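Long-range contact in L-hydantoinase (Arthrobacter aurescens, PDB 1GKR), which hydrolyses the cyclic amide ring of hydantoins, preferring aryl-substituted ones, with two zinc ions per subunit and a stereoselectivity that varies with substrate: residues A[79-93]-A[114-126]. Numbering follows the deposited sequence.
Sequences SESAAVGGITTIIEM and GQRLKVDFALYGG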
loop_
_atom_site.group_PDB
_atom_site.type_symbol
_atom_site.label_atom_id
_atom_site.label_comp_id
_atom_site.label_asym_id
_atom_site.label_seq_id
_atom_site.Cartn_x
_atom_site.Cartn_y
_atom_site.Cartn_z
ATOM N N SER A 79 10.548 -18.939 -39.955
ATOM C CA SER A 79 11.204 -17.649 -40.024
ATOM C C SER A 79 10.648 -16.856 -41.222
ATOM O O SER A 79 10.807 -15.640 -41.306
ATOM C CB SER A 79 12.733 -17.803 -40.099
ATOM O OG SER A 79 13.180 -18.137 -41.393
ATOM N N GLU A 80 9.985 -17.528 -42.151
ATOM C CA GLU A 80 9.407 -16.790 -43.269
ATOM C C GLU A 80 8.147 -16.103 -42.760
ATOM O O GLU A 80 7.784 -15.030 -43.239
ATOM C CB GLU A 80 9.057 -17.712 -44.442
ATOM C CG GLU A 80 10.267 -18.272 -45.163
ATOM C CD GLU A 80 9.963 -18.623 -46.607
ATOM O OE1 GLU A 80 8.767 -18.769 -46.936
ATOM O OE2 GLU A 80 10.917 -18.762 -47.407
ATOM N N SER A 81 7.476 -16.728 -41.796
ATOM C CA SER A 81 6.280 -16.133 -41.216
ATOM C C SER A 81 6.696 -14.853 -40.504
ATOM O O SER A 81 5.987 -13.846 -40.563
ATOM C CB SER A 81 5.622 -17.069 -40.203
ATOM O OG SER A 81 4.814 -18.034 -40.841
ATOM N N ALA A 82 7.842 -14.900 -39.825
ATOM C CA ALA A 82 8.344 -13.729 -39.126
ATOM C C ALA A 82 8.573 -12.629 -40.157
ATOM O O ALA A 82 8.056 -11.517 -40.025
ATOM C CB ALA A 82 9.643 -14.053 -38.414
ATOM N N ALA A 83 9.339 -12.950 -41.195
ATOM C CA ALA A 83 9.636 -11.978 -42.233
ATOM C C ALA A 83 8.401 -11.280 -42.769
ATOM O O ALA A 83 8.377 -10.061 -42.845
ATOM C CB ALA A 83 10.383 -12.632 -43.365
ATOM N N VAL A 84 7.363 -12.016 -43.143
ATOM C CA VAL A 84 6.204 -11.314 -43.674
ATOM C C VAL A 84 5.461 -10.617 -42.563
ATOM O O VAL A 84 4.780 -9.628 -42.805
ATOM C CB VAL A 84 5.220 -12.244 -44.428
ATOM C CG1 VAL A 84 5.973 -13.080 -45.426
ATOM C CG2 VAL A 84 4.461 -13.111 -43.465
ATOM N N GLY A 85 5.598 -11.135 -41.348
ATOM C CA GLY A 85 4.925 -10.544 -40.202
ATOM C C GLY A 85 5.626 -9.302 -39.675
ATOM O O GLY A 85 5.153 -8.682 -38.738
ATOM N N GLY A 86 6.757 -8.939 -40.267
ATOM C CA GLY A 86 7.476 -7.760 -39.826
ATOM C C GLY A 86 8.394 -7.967 -38.631
ATOM O O GLY A 86 8.915 -6.998 -38.075
ATOM N N ILE A 87 8.591 -9.218 -38.227
ATOM C CA ILE A 87 9.459 -9.528 -37.098
ATOM C C ILE A 87 10.852 -9.811 -37.644
ATOM O O ILE A 87 11.117 -10.875 -38.188
ATOM C CB ILE A 87 8.911 -10.742 -36.311
ATOM C CG1 ILE A 87 7.547 -10.369 -35.729
ATOM C CG2 ILE A 87 9.879 -11.177 -35.209
ATOM C CD1 ILE A 87 6.904 -11.481 -34.945
ATOM N N THR A 88 11.742 -8.841 -37.486
ATOM C CA THR A 88 13.098 -8.953 -38.005
ATOM C C THR A 88 14.117 -9.668 -37.122
ATOM O O THR A 88 15.154 -10.108 -37.610
ATOM C CB THR A 88 13.606 -7.576 -38.381
ATOM O OG1 THR A 88 13.449 -6.698 -37.260
ATOM C CG2 THR A 88 12.796 -7.040 -39.565
ATOM N N THR A 89 13.878 -9.745 -35.821
ATOM C CA THR A 89 14.789 -10.529 -34.999
ATOM C C THR A 89 13.989 -11.258 -33.918
ATOM O O THR A 89 13.066 -10.702 -33.307
ATOM C CB THR A 89 15.994 -9.722 -34.384
ATOM O OG1 THR A 89 15.850 -9.644 -32.969
ATOM C CG2 THR A 89 16.114 -8.361 -34.971
ATOM N N ILE A 90 14.322 -12.535 -33.741
ATOM C CA ILE A 90 13.649 -13.389 -32.783
ATOM C C ILE A 90 14.649 -13.911 -31.763
ATOM O O ILE A 90 15.859 -13.932 -32.005
ATOM C CB ILE A 90 13.014 -14.626 -33.485
ATOM C CG1 ILE A 90 14.117 -15.515 -34.070
ATOM C CG2 ILE A 90 12.096 -14.194 -34.608
ATOM C CD1 ILE A 90 13.619 -16.794 -34.663
ATOM N N ILE A 91 14.137 -14.325 -30.614
ATOM C CA ILE A 91 14.982 -14.909 -29.602
ATOM C C ILE A 91 14.320 -16.261 -29.336
ATOM O O ILE A 91 13.243 -16.305 -28.757
ATOM C CB ILE A 91 15.016 -14.029 -28.346
ATOM C CG1 ILE A 91 15.211 -12.564 -28.754
ATOM C CG2 ILE A 91 16.194 -14.421 -27.473
ATOM C CD1 ILE A 91 15.477 -11.618 -27.588
ATOM N N GLU A 92 14.945 -17.349 -29.803
ATOM C CA GLU A 92 14.412 -18.714 -29.643
ATOM C C GLU A 92 14.510 -19.208 -28.226
ATOM O O GLU A 92 15.590 -19.152 -27.637
ATOM C CB GLU A 92 15.187 -19.715 -30.494
ATOM C CG GLU A 92 14.428 -20.299 -31.655
ATOM C CD GLU A 92 13.262 -21.174 -31.260
ATOM O OE1 GLU A 92 13.458 -22.250 -30.637
ATOM O OE2 GLU A 92 12.137 -20.770 -31.596
ATOM N N MET A 93 13.398 -19.708 -27.691
ATOM C CA MET A 93 13.390 -20.252 -26.339
ATOM C C MET A 93 14.178 -21.567 -26.385
ATOM O O MET A 93 14.434 -22.109 -27.461
ATOM C CB MET A 93 11.960 -20.504 -25.873
ATOM C CG MET A 93 11.095 -19.263 -25.850
ATOM S SD MET A 93 11.049 -18.368 -24.269
ATOM C CE MET A 93 12.598 -18.836 -23.552
ATOM N N GLY A 114 21.775 -20.535 -37.631
ATOM C CA GLY A 114 22.478 -19.649 -38.536
ATOM C C GLY A 114 22.446 -20.081 -39.994
ATOM O O GLY A 114 22.560 -19.255 -40.901
ATOM N N GLN A 115 22.287 -21.374 -40.227
ATOM C CA GLN A 115 22.258 -21.886 -41.582
ATOM C C GLN A 115 20.878 -21.899 -42.200
ATOM O O GLN A 115 20.747 -21.897 -43.423
ATOM C CB GLN A 115 22.799 -23.308 -41.622
ATOM C CG GLN A 115 24.245 -23.457 -41.226
ATOM C CD GLN A 115 24.636 -24.920 -41.056
ATOM O OE1 GLN A 115 25.788 -25.237 -40.739
ATOM N NE2 GLN A 115 23.670 -25.823 -41.261
ATOM N N ARG A 116 19.839 -21.905 -41.379
ATOM C CA ARG A 116 18.510 -21.977 -41.954
ATOM C C ARG A 116 17.529 -20.840 -41.711
ATOM O O ARG A 116 16.538 -20.720 -42.438
ATOM C CB ARG A 116 17.883 -23.311 -41.562
ATOM C CG ARG A 116 18.608 -24.496 -42.183
ATOM C CD ARG A 116 17.958 -25.804 -41.822
ATOM N NE ARG A 116 18.388 -26.281 -40.517
ATOM C CZ ARG A 116 17.556 -26.667 -39.558
ATOM N NH1 ARG A 116 16.243 -26.624 -39.764
ATOM N NH2 ARG A 116 18.039 -27.112 -38.397
ATOM N N LEU A 117 17.794 -20.002 -40.711
ATOM C CA LEU A 117 16.904 -18.884 -40.406
ATOM C C LEU A 117 16.953 -17.803 -41.476
ATOM O O LEU A 117 17.983 -17.598 -42.122
ATOM C CB LEU A 117 17.265 -18.285 -39.053
ATOM C CG LEU A 117 16.689 -19.083 -37.893
ATOM C CD1 LEU A 117 17.283 -18.589 -36.581
ATOM C CD2 LEU A 117 15.166 -18.947 -37.920
ATOM N N LYS A 118 15.834 -17.114 -41.670
ATOM C CA LYS A 118 15.770 -16.060 -42.672
ATOM C C LYS A 118 15.717 -14.648 -42.068
ATOM O O LYS A 118 15.853 -13.659 -42.784
ATOM C CB LYS A 118 14.584 -16.300 -43.611
ATOM C CG LYS A 118 14.715 -17.528 -44.518
ATOM C CD LYS A 118 13.731 -17.410 -45.682
ATOM C CE LYS A 118 13.965 -18.447 -46.772
ATOM N NZ LYS A 118 13.421 -19.776 -46.380
ATOM N N VAL A 119 15.504 -14.547 -40.761
ATOM C CA VAL A 119 15.518 -13.248 -40.093
ATOM C C VAL A 119 16.615 -13.375 -39.030
ATOM O O VAL A 119 17.100 -14.473 -38.780
ATOM C CB VAL A 119 14.154 -12.907 -39.463
ATOM C CG1 VAL A 119 13.103 -12.773 -40.563
ATOM C CG2 VAL A 119 13.752 -13.968 -38.468
ATOM N N ASP A 120 17.037 -12.281 -38.415
ATOM C CA ASP A 120 18.110 -12.393 -37.429
ATOM C C ASP A 120 17.625 -13.022 -36.121
ATOM O O ASP A 120 16.418 -13.048 -35.841
ATOM C CB ASP A 120 18.755 -11.021 -37.191
ATOM C CG ASP A 120 19.684 -10.598 -38.341
ATOM O OD1 ASP A 120 19.841 -11.359 -39.324
ATOM O OD2 ASP A 120 20.264 -9.498 -38.259
ATOM N N PHE A 121 18.558 -13.517 -35.313
ATOM C CA PHE A 121 18.165 -14.183 -34.088
ATOM C C PHE A 121 19.152 -14.089 -32.934
ATOM O O PHE A 121 20.352 -13.896 -33.126
ATOM C CB PHE A 121 17.949 -15.663 -34.387
ATOM C CG PHE A 121 19.207 -16.365 -34.843
ATOM C CD1 PHE A 121 19.695 -16.184 -36.135
ATOM C CD2 PHE A 121 19.949 -17.144 -33.953
ATOM C CE1 PHE A 121 20.912 -16.764 -36.536
ATOM C CE2 PHE A 121 21.165 -17.727 -34.346
ATOM C CZ PHE A 121 21.645 -17.534 -35.638
ATOM N N ALA A 122 18.616 -14.262 -31.732
ATOM C CA ALA A 122 19.387 -14.276 -30.504
ATOM C C ALA A 122 18.926 -15.573 -29.833
ATOM O O ALA A 122 17.851 -16.090 -30.156
ATOM C CB ALA A 122 19.029 -13.081 -29.641
ATOM N N LEU A 123 19.706 -16.097 -28.895
ATOM C CA LEU A 123 19.320 -17.336 -28.249
ATOM C C LEU A 123 19.271 -17.343 -26.739
ATOM O O LEU A 123 20.075 -16.705 -26.063
ATOM C CB LEU A 123 20.249 -18.452 -28.692
ATOM C CG LEU A 123 20.172 -18.802 -30.164
ATOM C CD1 LEU A 123 21.238 -19.814 -30.466
ATOM C CD2 LEU A 123 18.800 -19.356 -30.495
ATOM N N TYR A 124 18.306 -18.099 -26.230
ATOM C CA TYR A 124 18.102 -18.301 -24.804
ATOM C C TYR A 124 18.807 -19.595 -24.458
ATOM O O TYR A 124 19.006 -20.457 -25.311
ATOM C CB TYR A 124 16.638 -18.563 -24.490
ATOM C CG TYR A 124 15.764 -17.370 -24.340
ATOM C CD1 TYR A 124 15.817 -16.591 -23.184
ATOM C CD2 TYR A 124 14.813 -17.059 -25.320
ATOM C CE1 TYR A 124 14.935 -15.539 -22.999
ATOM C CE2 TYR A 124 13.929 -16.009 -25.148
ATOM C CZ TYR A 124 13.993 -15.255 -23.984
ATOM O OH TYR A 124 13.116 -14.222 -23.791
ATOM N N GLY A 125 19.156 -19.730 -23.190
ATOM C CA GLY A 125 19.749 -20.953 -22.710
ATOM C C GLY A 125 18.660 -21.418 -21.760
ATOM O O GLY A 125 17.742 -20.655 -21.449
ATOM N N GLY A 126 18.726 -22.655 -21.301
ATOM C CA GLY A 126 17.708 -23.116 -20.386
ATOM C C GLY A 126 18.249 -23.226 -18.975
ATOM O O GLY A 126 19.423 -23.533 -18.758
HETATM O O HOH W 1 17.444 -21.255 -27.630
#
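Y124 meets M93 toward the C-terminal ends of the parallel strands 87-92 and 120-123. The methyl CE of M93 lies over one face of the ring, 3.5 Å from its centroid, a CH-pi contact; bends at chi2 and chi3 bring the methyl there, while SD stands obliquely to the ring in a Met-aromatic contact. I91 CG2 reaches CE2 of the same ring obliquely at 3.6 Å. A tyrosine suits this place because its flat ring packs against both side chains while OH is hydrogen-bonded to E59 O. At the other end V119, a compact branched residue, fits between helix and strand: CG1 touches A83 CB (3.9 Å), and CG2 meets A82 CB and I90 CG2. Small alanines let the helix come this close. S79 turns its hydroxyl back beside its own backbone (chi1 79°), where OG accepts a hydrogen bond from K118 N at 2.9 Å and is also hydrogen-bonded to F75 O. K118, extended until its last bond turns, crosses E80 obliquely to form a salt bridge, NZ to OE2 at 2.9 Å, while OE1 pairs with R406. A methionine in place of K118 would probably leave E80 OE2 without its charged mate in a buried setting. Between these ends a parallel ladder links the strands, A122 N donating to I90 O (2.8 Å) and E92 N to A122 O. Helix 103-116 connects the two strands in a beta-alpha-beta crossover of the amidohydrolase TIM barrel; it packs on F121 and L123, strand 51-62 flanks strand 87-92 with zinc ligands H60 and H62, and M93 lies against H62.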